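Local structure of TRAP dicarboxylate transporter, DctP subunit (Anaerococcus prevoti, 4N91) at residues A[101-106]-A[136-141]; A[82-87]-A[243-248]. The protein binds D-glucuronate, seen as both its alpha and beta anomers, and probably serves as the extracytoplasmic solute receptor of a TRAP transport system. All blocks are in the same frame, centred on the assembly; numbering follows the deposited sequence.

Following the chain from the N terminus, helix 77-86 supplies the first half of contact 2, and strand 91-95 and helix 96-99 come next. The loop 101-106 then opens contact 1, which closes 30 residues later, at 136-141, around helices 118-125 and 128-135. Contact 2 closes far downstream, on strand 242-247, so the short loop of contact 1 sits wholly within the long one. Contact 1 joins the loop after helix 96-99 to the one leading into strand 143-149; contact 2 seats a helix end on the five-stranded mixed sheet. Their centres are 11 Å apart, and they touch: Gly141 O and Gln85 NE2 probably hydrogen-bond at 2.9 Å.

Contact 1: A[101-106]-A[136-141]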
loop_
_atom_site.group_PDB
_atom_site.type_symbol
_atom_site.label_atom_id
_atom_site.label_comp_id
_atom_site.label_asym_id
_atom_site.label_seq_id
_atom_site.Cartn_x
_atom_site.Cartn_y
_atom_site.Cartn_z
ATOM N N THR A 101 -8.130 -7.614 6.768
ATOM C CA THR A 101 -8.877 -8.863 6.775
ATOM C C THR A 101 -8.183 -9.924 7.634
ATOM O O THR A 101 -8.771 -10.946 7.935
ATOM C CB THR A 101 -9.138 -9.410 5.342
ATOM O OG1 THR A 101 -7.904 -9.746 4.694
ATOM C CG2 THR A 101 -9.880 -8.383 4.507
ATOM N N PHE A 102 -6.947 -9.653 8.040
ATOM C CA PHE A 102 -6.199 -10.540 8.922
ATOM C C PHE A 102 -6.306 -10.100 10.376
ATOM O O PHE A 102 -6.285 -10.936 11.277
ATOM C CB PHE A 102 -4.724 -10.640 8.477
ATOM C CG PHE A 102 -4.562 -11.343 7.167
ATOM C CD1 PHE A 102 -4.752 -10.663 5.977
ATOM C CD2 PHE A 102 -4.289 -12.700 7.117
ATOM C CE1 PHE A 102 -4.644 -11.328 4.753
ATOM C CE2 PHE A 102 -4.181 -13.359 5.902
ATOM C CZ PHE A 102 -4.352 -12.671 4.729
ATOM N N ASN A 103 -6.407 -8.798 10.601
ATOM C CA ASN A 103 -6.708 -8.242 11.923
ATOM C C ASN A 103 -7.309 -6.870 11.716
ATOM O O ASN A 103 -6.775 -6.055 10.961
ATOM C CB ASN A 103 -5.469 -8.138 12.797
ATOM C CG ASN A 103 -5.781 -7.814 14.249
ATOM O OD1 ASN A 103 -6.169 -6.699 14.596
ATOM N ND2 ASN A 103 -5.580 -8.796 15.116
ATOM N N ASP A 104 -8.420 -6.597 12.393
ATOM C CA ASP A 104 -9.153 -5.369 12.133
ATOM C C ASP A 104 -8.419 -4.080 12.517
ATOM O O ASP A 104 -8.783 -3.017 12.036
ATOM C CB ASP A 104 -10.542 -5.399 12.791
ATOM C CG ASP A 104 -10.504 -5.370 14.316
ATOM O OD1 ASP A 104 -9.461 -5.079 14.946
ATOM O OD2 ASP A 104 -11.575 -5.624 14.914
ATOM N N VAL A 105 -7.410 -4.146 13.381
ATOM C CA VAL A 105 -6.751 -2.918 13.784
ATOM C C VAL A 105 -5.992 -2.260 12.620
ATOM O O VAL A 105 -5.746 -1.054 12.642
ATOM C CB VAL A 105 -5.837 -3.103 15.005
ATOM C CG1 VAL A 105 -4.492 -3.659 14.614
ATOM C CG2 VAL A 105 -5.667 -1.774 15.727
ATOM N N TRP A 106 -5.643 -3.029 11.594
ATOM C CA TRP A 106 -4.964 -2.411 10.434
ATOM C C TRP A 106 -5.869 -1.402 9.715
ATOM O O TRP A 106 -5.395 -0.556 8.948
ATOM C CB TRP A 106 -4.473 -3.442 9.430
ATOM C CG TRP A 106 -3.446 -4.405 9.917
ATOM C CD1 TRP A 106 -3.682 -5.646 10.439
ATOM C CD2 TRP A 106 -2.024 -4.254 9.883
ATOM N NE1 TRP A 106 -2.505 -6.264 10.739
ATOM C CE2 TRP A 106 -1.470 -5.434 10.426
ATOM C CE3 TRP A 106 -1.163 -3.242 9.450
ATOM C CZ2 TRP A 106 -0.097 -5.632 10.539
ATOM C CZ3 TRP A 106 0.197 -3.436 9.578
ATOM C CH2 TRP A 106 0.714 -4.619 10.110
ATOM N N GLU A 136 2.400 -5.394 15.352
ATOM C CA GLU A 136 2.486 -6.596 16.184
ATOM C C GLU A 136 1.149 -7.298 16.390
ATOM O O GLU A 136 1.088 -8.336 17.033
ATOM C CB GLU A 136 3.082 -6.238 17.549
ATOM C CG GLU A 136 4.509 -5.750 17.457
ATOM C CD GLU A 136 5.057 -5.219 18.766
ATOM O OE1 GLU A 136 4.381 -5.343 19.810
ATOM O OE2 GLU A 136 6.180 -4.667 18.731
ATOM N N SER A 137 0.085 -6.736 15.835
ATOM C CA SER A 137 -1.264 -7.201 16.114
ATOM C C SER A 137 -1.542 -8.613 15.612
ATOM O O SER A 137 -2.405 -9.312 16.149
ATOM C CB SER A 137 -2.272 -6.218 15.508
ATOM O OG SER A 137 -2.251 -6.273 14.102
ATOM N N THR A 138 -0.817 -9.049 14.585
ATOM C CA THR A 138 -1.179 -10.281 13.906
ATOM C C THR A 138 -0.158 -11.413 14.157
ATOM O O THR A 138 -0.099 -12.390 13.430
ATOM C CB THR A 138 -1.474 -9.997 12.428
ATOM O OG1 THR A 138 -2.243 -8.782 12.346
ATOM C CG2 THR A 138 -2.305 -11.102 11.833
ATOM N N ARG A 139 0.594 -11.304 15.251
ATOM C CA ARG A 139 1.562 -12.336 15.606
ATOM C C ARG A 139 0.916 -13.712 15.713
ATOM O O ARG A 139 1.469 -14.694 15.236
ATOM C CB ARG A 139 2.265 -11.990 16.928
ATOM C CG ARG A 139 3.281 -10.876 16.774
ATOM C CD ARG A 139 3.650 -10.259 18.125
ATOM N NE ARG A 139 4.896 -9.503 18.015
ATOM C CZ ARG A 139 5.497 -8.892 19.037
ATOM N NH1 ARG A 139 4.952 -8.932 20.249
ATOM N NH2 ARG A 139 6.638 -8.242 18.846
ATOM N N GLU A 140 -0.280 -13.772 16.286
ATOM C CA GLU A 140 -0.990 -15.044 16.416
ATOM C C GLU A 140 -1.430 -15.590 15.055
ATOM O O GLU A 140 -1.690 -16.773 14.911
ATOM C CB GLU A 140 -2.203 -14.889 17.333
ATOM C CG GLU A 140 -1.850 -14.522 18.766
ATOM C CD GLU A 140 -1.180 -15.658 19.516
ATOM O OE1 GLU A 140 -1.068 -16.768 18.947
ATOM O OE2 GLU A 140 -0.765 -15.439 20.678
ATOM N N GLY A 141 -1.496 -14.719 14.053
ATOM C CA GLY A 141 -1.810 -15.121 12.702
ATOM C C GLY A 141 -0.571 -15.446 11.873
ATOM O O GLY A 141 -0.673 -15.782 10.691
#
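Trp106 and Thr138 meet through two similar first torsions: the indole CG lies anti to its carbonyl carbon (chi1 -63°), and so does OG1 of Thr138 (chi1 -42°). With these torsions and the ring turned about chi2, the indole presents its N-H edge to the threonine hydroxyl, and NE1 donates to OG1 over 3.0 Å. The bond is nearly straight, 166° at the hydrogen, and OG1 lies close to the ring plane, so the N-H is used edge-on.

The methyl branch of Thr138 serves another neighbour. CG2 approaches the backbone and CB of Phe102, at 4.0 Å from Phe102 O, while the phenyl ring leads off to pack on Ile78, Val81 and Gln85 of helix 77-86. CB of Asn103 comes alongside Thr138 OG1 at 3.3 Å. The carbonyl end of the Asn103 amide is used within its own loop: OD1 takes the N-H of Val105 at 3.1 Å, in the carbonyl plane and on a lone pair. This is an Asx turn, and it leads into the 3-10 segment 104-106.

Ser137 lies against the valine and beside the indole. CG1 of Val105 touches both CB and OG of the serine, each at 3.5 Å, and the hydroxyl is hydrogen-bonded to Ile134 O at the end of helix 128-135. Val105 and Trp106 also pack on Ile134. The contact thus ties the loop after helix 96-99 to the type I turn 136-139, which leads toward edge strand 143-149 of the five-stranded sheet, with the Phe102 side chain about 12 Å from the bound beta-D-glucuronate.

Chemically, a single hydrogen bond crosses between the segments, and the rest is mostly van der Waals; it satisfies the N-H of a buried tryptophan and probably helps hold the Thr138 side chain with OG1 toward the indole.

Contact 2: A[82-87]-A[243-248]; sequences QLTQTG and IVIANY
Thr84 and Asn247 bring the last turn of helix 77-86 against the end of strand 242-247, in the mixed sheet of this periplasmic-binding-protein fold. The helix segment and strand run 36° apart, their axes approaching to 7.2 Å.

The polar part centres on the Asn247 amide. CG stands anti to the backbone N (chi1 177°), which brings the amide to the helix end, where ND2 donates to Thr84 O at 2.8 Å, almost in line with the carbonyl. That oxygen also accepts from Gly87 N, so two donors grip it where the helix ends; Gly87 itself has a positive phi. The other end of the amide, OD1, caps the next helix by accepting from Trp250 N. A leucine in place of Asn247 would probably leave Thr84 O without its second donor and the N terminus of helix 248-253 without its side-chain cap.

The van der Waals part rests on Thr84, which directs CG2 at the strand, 3.6 Å from Asn247 N and 4.1 Å from Ile245 CD1, while its OG1 turns back to Met80 O.

Water completes the junction: one molecule donates to Gln85 O and accepts from Asn247 ND2 at 2.9 Å.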
loop_
_atom_site.group_PDB
_atom_site.type_symbol
_atom_site.label_atom_id
_atom_site.label_comp_id
_atom_site.label_asym_id
_atom_site.label_seq_id
_atom_site.Cartn_x
_atom_site.Cartn_y
_atom_site.Cartn_z
ATOM N N GLN A 82 -0.464 -15.278 2.868
ATOM C CA GLN A 82 -0.740 -16.611 3.393
ATOM C C GLN A 82 0.513 -17.487 3.446
ATOM O O GLN A 82 0.692 -18.251 4.403
ATOM C CB GLN A 82 -1.888 -17.276 2.606
ATOM C CG GLN A 82 -3.210 -16.553 2.825
ATOM C CD GLN A 82 -4.331 -17.099 1.974
ATOM O OE1 GLN A 82 -5.256 -17.748 2.480
ATOM N NE2 GLN A 82 -4.263 -16.835 0.666
ATOM N N LEU A 83 1.394 -17.362 2.461
ATOM C CA LEU A 83 2.662 -18.087 2.470
ATOM C C LEU A 83 3.561 -17.568 3.588
ATOM O O LEU A 83 4.391 -18.308 4.123
ATOM C CB LEU A 83 3.392 -17.955 1.148
ATOM C CG LEU A 83 2.707 -18.615 -0.050
ATOM C CD1 LEU A 83 3.505 -18.311 -1.324
ATOM C CD2 LEU A 83 2.573 -20.120 0.186
ATOM N N THR A 84 3.407 -16.295 3.929
ATOM C CA THR A 84 4.218 -15.712 5.015
ATOM C C THR A 84 3.708 -16.214 6.361
ATOM O O THR A 84 4.491 -16.486 7.273
ATOM C CB THR A 84 4.199 -14.175 4.955
ATOM O OG1 THR A 84 4.687 -13.755 3.673
ATOM C CG2 THR A 84 5.069 -13.584 6.048
ATOM N N GLN A 85 2.391 -16.365 6.476
ATOM C CA GLN A 85 1.791 -16.916 7.689
ATOM C C GLN A 85 2.341 -18.296 8.044
ATOM O O GLN A 85 2.546 -18.591 9.221
ATOM C CB GLN A 85 0.277 -17.031 7.540
ATOM C CG GLN A 85 -0.493 -15.741 7.593
ATOM C CD GLN A 85 -1.992 -15.983 7.511
ATOM O OE1 GLN A 85 -2.528 -16.372 6.462
ATOM N NE2 GLN A 85 -2.669 -15.784 8.622
ATOM N N THR A 86 2.556 -19.147 7.042
ATOM C CA THR A 86 3.019 -20.511 7.286
ATOM C C THR A 86 4.534 -20.613 7.328
ATOM O O THR A 86 5.081 -21.638 7.731
ATOM C CB THR A 86 2.525 -21.472 6.191
ATOM O OG1 THR A 86 3.117 -21.114 4.941
ATOM C CG2 THR A 86 1.014 -21.430 6.076
ATOM N N GLY A 87 5.220 -19.560 6.893
ATOM C CA GLY A 87 6.667 -19.571 6.841
ATOM C C GLY A 87 7.211 -20.149 5.553
ATOM O O GLY A 87 8.418 -20.308 5.412
ATOM N N ILE A 243 3.181 -2.442 3.630
ATOM C CA ILE A 243 3.756 -2.959 4.865
ATOM C C ILE A 243 4.663 -4.136 4.550
ATOM O O ILE A 243 4.288 -5.041 3.797
ATOM C CB ILE A 243 2.658 -3.440 5.831
ATOM C CG1 ILE A 243 1.602 -2.346 6.032
ATOM C CG2 ILE A 243 3.268 -3.878 7.158
ATOM C CD1 ILE A 243 2.097 -1.079 6.724
ATOM N N VAL A 244 5.868 -4.122 5.105
ATOM C CA VAL A 244 6.747 -5.273 5.011
ATOM C C VAL A 244 6.449 -6.167 6.192
ATOM O O VAL A 244 6.578 -5.738 7.347
ATOM C CB VAL A 244 8.215 -4.837 5.043
ATOM C CG1 VAL A 244 9.126 -6.008 4.831
ATOM C CG2 VAL A 244 8.453 -3.742 3.992
ATOM N N ILE A 245 5.997 -7.383 5.905
ATOM C CA ILE A 245 5.661 -8.321 6.959
ATOM C C ILE A 245 6.635 -9.487 6.951
ATOM O O ILE A 245 7.108 -9.906 5.904
ATOM C CB ILE A 245 4.186 -8.836 6.860
ATOM C CG1 ILE A 245 3.929 -9.575 5.554
ATOM C CG2 ILE A 245 3.197 -7.698 7.055
ATOM C CD1 ILE A 245 2.601 -10.332 5.541
ATOM N N ALA A 246 6.946 -9.989 8.139
ATOM C CA ALA A 246 7.831 -11.133 8.287
ATOM C C ALA A 246 7.147 -12.243 9.086
ATOM O O ALA A 246 6.357 -11.975 9.995
ATOM C CB ALA A 246 9.113 -10.698 8.982
ATOM N N ASN A 247 7.421 -13.489 8.712
ATOM C CA ASN A 247 6.950 -14.637 9.475
ATOM C C ASN A 247 7.442 -14.520 10.901
ATOM O O ASN A 247 8.637 -14.323 11.145
ATOM C CB ASN A 247 7.417 -15.953 8.864
ATOM C CG ASN A 247 6.989 -17.156 9.699
ATOM O OD1 ASN A 247 7.761 -17.658 10.519
ATOM N ND2 ASN A 247 5.742 -17.570 9.550
ATOM N N TYR A 248 6.511 -14.622 11.837
ATOM C CA TYR A 248 6.805 -14.291 13.236
ATOM C C TYR A 248 7.762 -15.310 13.895
ATOM O O TYR A 248 8.751 -14.924 14.535
ATOM C CB TYR A 248 5.513 -14.167 14.017
ATOM C CG TYR A 248 5.735 -13.745 15.449
ATOM C CD1 TYR A 248 6.405 -12.570 15.742
ATOM C CD2 TYR A 248 5.278 -14.519 16.498
ATOM C CE1 TYR A 248 6.624 -12.173 17.054
ATOM C CE2 TYR A 248 5.499 -14.124 17.821
ATOM C CZ TYR A 248 6.160 -12.946 18.081
ATOM O OH TYR A 248 6.387 -12.538 19.389
HETATM O O HOH W 1 4.239 -19.468 11.145
#